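Local coordinates for DUF3845 domain-containing protein (PDB 3GF6) that is of unknown function but is an all-beta lipoprotein of the gut bacterium Bacteroides thetaiotaomicron, at residues A[101-112]-A[181-190]. Numbering follows the deposited sequence. Where two conformers were deposited one is given.
Sequences PIYTSQDVTAKY and SDLSFSQLYF
The rings of Y112 and F185 form an offset stack, with centroids 4.3 Å apart and planes 19° from parallel. CE2 and CZ of F185 lie over CG and CD2 of Y112. F185 has its CG between the backbone N and the carbonyl carbon (chi1 57°), which turns the ring toward segment 101-112. L188 CB packs on its opposite face, and CD1 of Y103 meets its edge at CE1, 4.1 Å away. L217 of strand 203-219 touches both tyrosines. Farther along, P101 CB sits over the face of the Y189 ring, and I102 CD1 reaches F190 CB.

Antiparallel backbone bonds flank this centre. L188 N binds Y103 O at 3.0 Å. L188 O takes I102 N and, weakly, Y103 N, a classic beta bulge. At the other end Y112 and L183 exchange two backbone bonds, beside a G1 bulge at D182 and L183. Between them S105 N bonds S186 O.

The Y112 hydroxyl is hydrogen-bonded to S105 OG, with OH to OG at 2.6 Å and OG in the plane of the ring. Replacing Y112 with an alanine would probably leave one face of F185 without its stacking partner and S105 OG without this mate. Outermost, one water joins A110 O and S184 OG; another, bonded to S105 OG, may also donate to F185 O.

Both segments pass from one sheet to the other and pair at each end. Y112 joins an apolar stack at its face to a polar hydroxyl at its tip, so side chains and water probably help hold the two crossings together.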
loop_
_atom_site.group_PDB
_atom_site.type_symbol
_atom_site.label_atom_id
_atom_site.label_comp_id
_atom_site.label_asym_id
_atom_site.label_seq_id
_atom_site.Cartn_x
_atom_site.Cartn_y
_atom_site.Cartn_z
ATOM N N PRO A 101 5.440 -3.068 9.099
ATOM C CA PRO A 101 4.465 -4.058 8.652
ATOM C C PRO A 101 3.033 -3.808 9.198
ATOM O O PRO A 101 2.871 -3.287 10.285
ATOM C CB PRO A 101 5.000 -5.344 9.245
ATOM C CG PRO A 101 5.806 -4.934 10.403
ATOM C CD PRO A 101 6.347 -3.572 10.125
ATOM N N ILE A 102 2.024 -4.209 8.443
ATOM C CA ILE A 102 0.645 -4.134 8.885
ATOM C C ILE A 102 0.397 -5.186 9.963
ATOM O O ILE A 102 -0.436 -4.989 10.849
ATOM C CB ILE A 102 -0.327 -4.254 7.659
ATOM C CG1 ILE A 102 -1.737 -3.834 8.047
ATOM C CG2 ILE A 102 -0.345 -5.698 7.068
ATOM C CD1 ILE A 102 -2.727 -3.753 6.846
ATOM N N TYR A 103 1.100 -6.324 9.880
ATOM C CA TYR A 103 0.944 -7.398 10.866
ATOM C C TYR A 103 2.262 -8.122 11.056
ATOM O O TYR A 103 2.998 -8.302 10.096
ATOM C CB TYR A 103 -0.121 -8.393 10.407
ATOM C CG TYR A 103 -0.511 -9.403 11.447
ATOM C CD1 TYR A 103 0.084 -10.648 11.476
ATOM C CD2 TYR A 103 -1.507 -9.134 12.380
ATOM C CE1 TYR A 103 -0.261 -11.588 12.407
ATOM C CE2 TYR A 103 -1.865 -10.123 13.344
ATOM C CZ TYR A 103 -1.252 -11.337 13.316
ATOM O OH TYR A 103 -1.555 -12.321 14.240
ATOM N N THR A 104 2.525 -8.565 12.282
ATOM C CA THR A 104 3.750 -9.314 12.643
ATOM C C THR A 104 3.402 -10.704 13.129
ATOM O O THR A 104 2.617 -10.860 14.062
ATOM C CB THR A 104 4.569 -8.541 13.715
ATOM O OG1 THR A 104 4.939 -7.294 13.145
ATOM C CG2 THR A 104 5.877 -9.266 14.151
ATOM N N SER A 105 3.934 -11.728 12.456
ATOM C CA SER A 105 3.769 -13.093 12.865
ATOM C C SER A 105 4.758 -13.472 13.964
ATOM O O SER A 105 5.903 -12.951 14.034
ATOM C CB SER A 105 3.980 -14.042 11.682
ATOM O OG SER A 105 3.692 -15.378 12.055
ATOM N N GLN A 106 4.302 -14.384 14.816
ATOM C CA GLN A 106 5.124 -14.944 15.892
ATOM C C GLN A 106 5.300 -16.472 15.775
ATOM O O GLN A 106 5.891 -17.100 16.669
ATOM C CB GLN A 106 4.520 -14.559 17.270
ATOM C CG GLN A 106 4.419 -13.051 17.530
ATOM C CD GLN A 106 5.747 -12.337 17.586
ATOM O OE1 GLN A 106 6.823 -12.967 17.663
ATOM N NE2 GLN A 106 5.693 -11.011 17.559
ATOM N N ASP A 107 4.823 -17.079 14.689
ATOM C CA ASP A 107 4.921 -18.516 14.501
ATOM C C ASP A 107 5.243 -18.902 13.071
ATOM O O ASP A 107 4.379 -18.844 12.188
ATOM C CB ASP A 107 3.618 -19.227 14.950
ATOM C CG ASP A 107 3.672 -20.757 14.787
ATOM O OD1 ASP A 107 4.709 -21.348 14.375
ATOM O OD2 ASP A 107 2.639 -21.396 15.072
ATOM N N VAL A 108 6.468 -19.391 12.858
ATOM C CA VAL A 108 6.914 -19.751 11.533
ATOM C C VAL A 108 6.029 -20.800 10.842
ATOM O O VAL A 108 5.982 -20.827 9.632
ATOM C CB VAL A 108 8.401 -20.224 11.558
ATOM C CG1 VAL A 108 8.511 -21.578 12.189
ATOM C CG2 VAL A 108 9.017 -20.229 10.158
ATOM N N THR A 109 5.372 -21.671 11.599
ATOM C CA THR A 109 4.554 -22.726 10.995
ATOM C C THR A 109 3.167 -22.222 10.552
ATOM O O THR A 109 2.473 -22.915 9.813
ATOM C CB THR A 109 4.413 -23.940 11.945
ATOM O OG1 THR A 109 3.641 -23.575 13.087
ATOM C CG2 THR A 109 5.791 -24.420 12.409
ATOM N N ALA A 110 2.782 -21.006 10.929
ATOM C CA ALA A 110 1.479 -20.498 10.514
ATOM C C ALA A 110 1.384 -20.347 8.983
ATOM O O ALA A 110 2.359 -19.982 8.315
ATOM C CB ALA A 110 1.146 -19.171 11.232
ATOM N N LYS A 111 0.213 -20.704 8.444
ATOM C CA LYS A 111 -0.134 -20.428 7.053
ATOM C C LYS A 111 -1.268 -19.416 7.074
ATOM O O LYS A 111 -2.221 -19.554 7.864
ATOM C CB LYS A 111 -0.588 -21.712 6.338
ATOM C CG LYS A 111 0.540 -22.730 6.059
ATOM C CD LYS A 111 1.602 -22.141 5.113
ATOM C CE LYS A 111 2.717 -23.144 4.769
ATOM N NZ LYS A 111 3.568 -23.567 5.931
ATOM N N TYR A 112 -1.185 -18.420 6.203
ATOM C CA TYR A 112 -2.077 -17.283 6.263
ATOM C C TYR A 112 -2.881 -17.082 4.989
ATOM O O TYR A 112 -2.405 -17.373 3.887
ATOM C CB TYR A 112 -1.282 -16.007 6.536
ATOM C CG TYR A 112 -0.646 -15.892 7.892
ATOM C CD1 TYR A 112 -1.402 -15.532 8.997
ATOM C CD2 TYR A 112 0.726 -16.148 8.077
ATOM C CE1 TYR A 112 -0.814 -15.387 10.273
ATOM C CE2 TYR A 112 1.338 -15.999 9.317
ATOM C CZ TYR A 112 0.547 -15.625 10.433
ATOM O OH TYR A 112 1.104 -15.484 11.680
ATOM N N SER A 181 -4.581 -17.497 -0.319
ATOM C CA SER A 181 -4.283 -18.300 0.836
ATOM C C SER A 181 -2.861 -18.886 0.792
ATOM O O SER A 181 -2.107 -18.597 -0.119
ATOM C CB SER A 181 -5.321 -19.438 0.887
ATOM O OG SER A 181 -5.154 -20.322 -0.211
ATOM N N ASP A 182 -2.551 -19.730 1.776
ATOM C CA ASP A 182 -1.299 -20.483 1.861
ATOM C C ASP A 182 -0.063 -19.569 1.866
ATOM O O ASP A 182 0.976 -19.906 1.271
ATOM C CB ASP A 182 -1.156 -21.487 0.700
ATOM C CG ASP A 182 -2.314 -22.460 0.604
ATOM O OD1 ASP A 182 -2.950 -22.793 1.662
ATOM O OD2 ASP A 182 -2.561 -22.920 -0.548
ATOM N N LEU A 183 -0.173 -18.425 2.538
ATOM C CA LEU A 183 0.930 -17.490 2.588
ATOM C C LEU A 183 1.770 -17.691 3.854
ATOM O O LEU A 183 1.221 -17.991 4.916
ATOM C CB LEU A 183 0.408 -16.076 2.534
ATOM C CG LEU A 183 -0.515 -15.719 1.368
ATOM C CD1 LEU A 183 -1.028 -14.271 1.568
ATOM C CD2 LEU A 183 0.227 -15.918 0.018
ATOM N N SER A 184 3.088 -17.529 3.701
ATOM C CA SER A 184 4.053 -17.596 4.809
ATOM C C SER A 184 4.771 -16.254 4.920
ATOM O O SER A 184 5.199 -15.669 3.924
ATOM C CB SER A 184 5.092 -18.706 4.596
ATOM O OG SER A 184 4.496 -19.995 4.581
ATOM N N PHE A 185 4.893 -15.746 6.135
ATOM C CA PHE A 185 5.694 -14.553 6.373
ATOM C C PHE A 185 6.091 -14.355 7.814
ATOM O O PHE A 185 5.363 -14.785 8.726
ATOM C CB PHE A 185 4.968 -13.293 5.902
ATOM C CG PHE A 185 3.601 -13.089 6.541
ATOM C CD1 PHE A 185 3.473 -12.491 7.807
ATOM C CD2 PHE A 185 2.447 -13.451 5.854
ATOM C CE1 PHE A 185 2.233 -12.305 8.365
ATOM C CE2 PHE A 185 1.208 -13.260 6.425
ATOM C CZ PHE A 185 1.099 -12.677 7.673
ATOM N N SER A 186 7.189 -13.611 8.003
ATOM C CA SER A 186 7.563 -13.062 9.300
ATOM C C SER A 186 6.776 -11.809 9.563
ATOM O O SER A 186 6.196 -11.633 10.621
ATOM C CB SER A 186 9.079 -12.793 9.385
ATOM O OG SER A 186 9.403 -11.980 10.499
ATOM N N GLN A 187 6.801 -10.920 8.584
ATOM C CA GLN A 187 6.130 -9.642 8.649
ATOM C C GLN A 187 5.402 -9.421 7.324
ATOM O O GLN A 187 5.926 -9.786 6.285
ATOM C CB GLN A 187 7.138 -8.505 8.899
ATOM C CG GLN A 187 7.917 -8.679 10.182
ATOM C CD GLN A 187 8.987 -7.614 10.347
ATOM O OE1 GLN A 187 8.801 -6.673 11.118
ATOM N NE2 GLN A 187 10.123 -7.779 9.657
ATOM N N LEU A 188 4.196 -8.850 7.397
ATOM C CA LEU A 188 3.353 -8.552 6.236
ATOM C C LEU A 188 3.236 -7.029 6.053
ATOM O O LEU A 188 2.865 -6.290 6.997
ATOM C CB LEU A 188 1.966 -9.168 6.443
ATOM C CG LEU A 188 0.993 -9.168 5.259
ATOM C CD1 LEU A 188 1.500 -10.078 4.145
ATOM C CD2 LEU A 188 -0.428 -9.606 5.750
ATOM N N TYR A 189 3.485 -6.592 4.819
ATOM C CA TYR A 189 3.472 -5.171 4.448
ATOM C C TYR A 189 2.340 -4.900 3.463
ATOM O O TYR A 189 2.124 -5.705 2.553
ATOM C CB TYR A 189 4.806 -4.752 3.829
ATOM C CG TYR A 189 5.997 -5.010 4.752
ATOM C CD1 TYR A 189 6.645 -6.249 4.780
ATOM C CD2 TYR A 189 6.436 -4.030 5.622
ATOM C CE1 TYR A 189 7.711 -6.494 5.637
ATOM C CE2 TYR A 189 7.540 -4.274 6.494
ATOM C CZ TYR A 189 8.145 -5.506 6.507
ATOM O OH TYR A 189 9.220 -5.746 7.350
ATOM N N PHE A 190 1.647 -3.780 3.659
ATOM C CA PHE A 190 0.571 -3.318 2.726
ATOM C C PHE A 190 0.694 -1.825 2.562
ATOM O O PHE A 190 0.529 -1.072 3.522
ATOM C CB PHE A 190 -0.794 -3.781 3.222
ATOM C CG PHE A 190 -1.937 -3.515 2.289
ATOM C CD1 PHE A 190 -1.844 -3.761 0.906
ATOM C CD2 PHE A 190 -3.163 -3.086 2.814
ATOM C CE1 PHE A 190 -2.949 -3.513 0.054
ATOM C CE2 PHE A 190 -4.243 -2.830 1.977
ATOM C CZ PHE A 190 -4.129 -3.039 0.600
HETATM O O HOH W 1 7.548 -6.079 13.283
HETATM O O HOH W 2 5.417 -16.792 10.487
HETATM O O HOH W 3 4.089 -21.317 7.022
HETATM O O HOH W 4 4.087 -17.911 8.215
#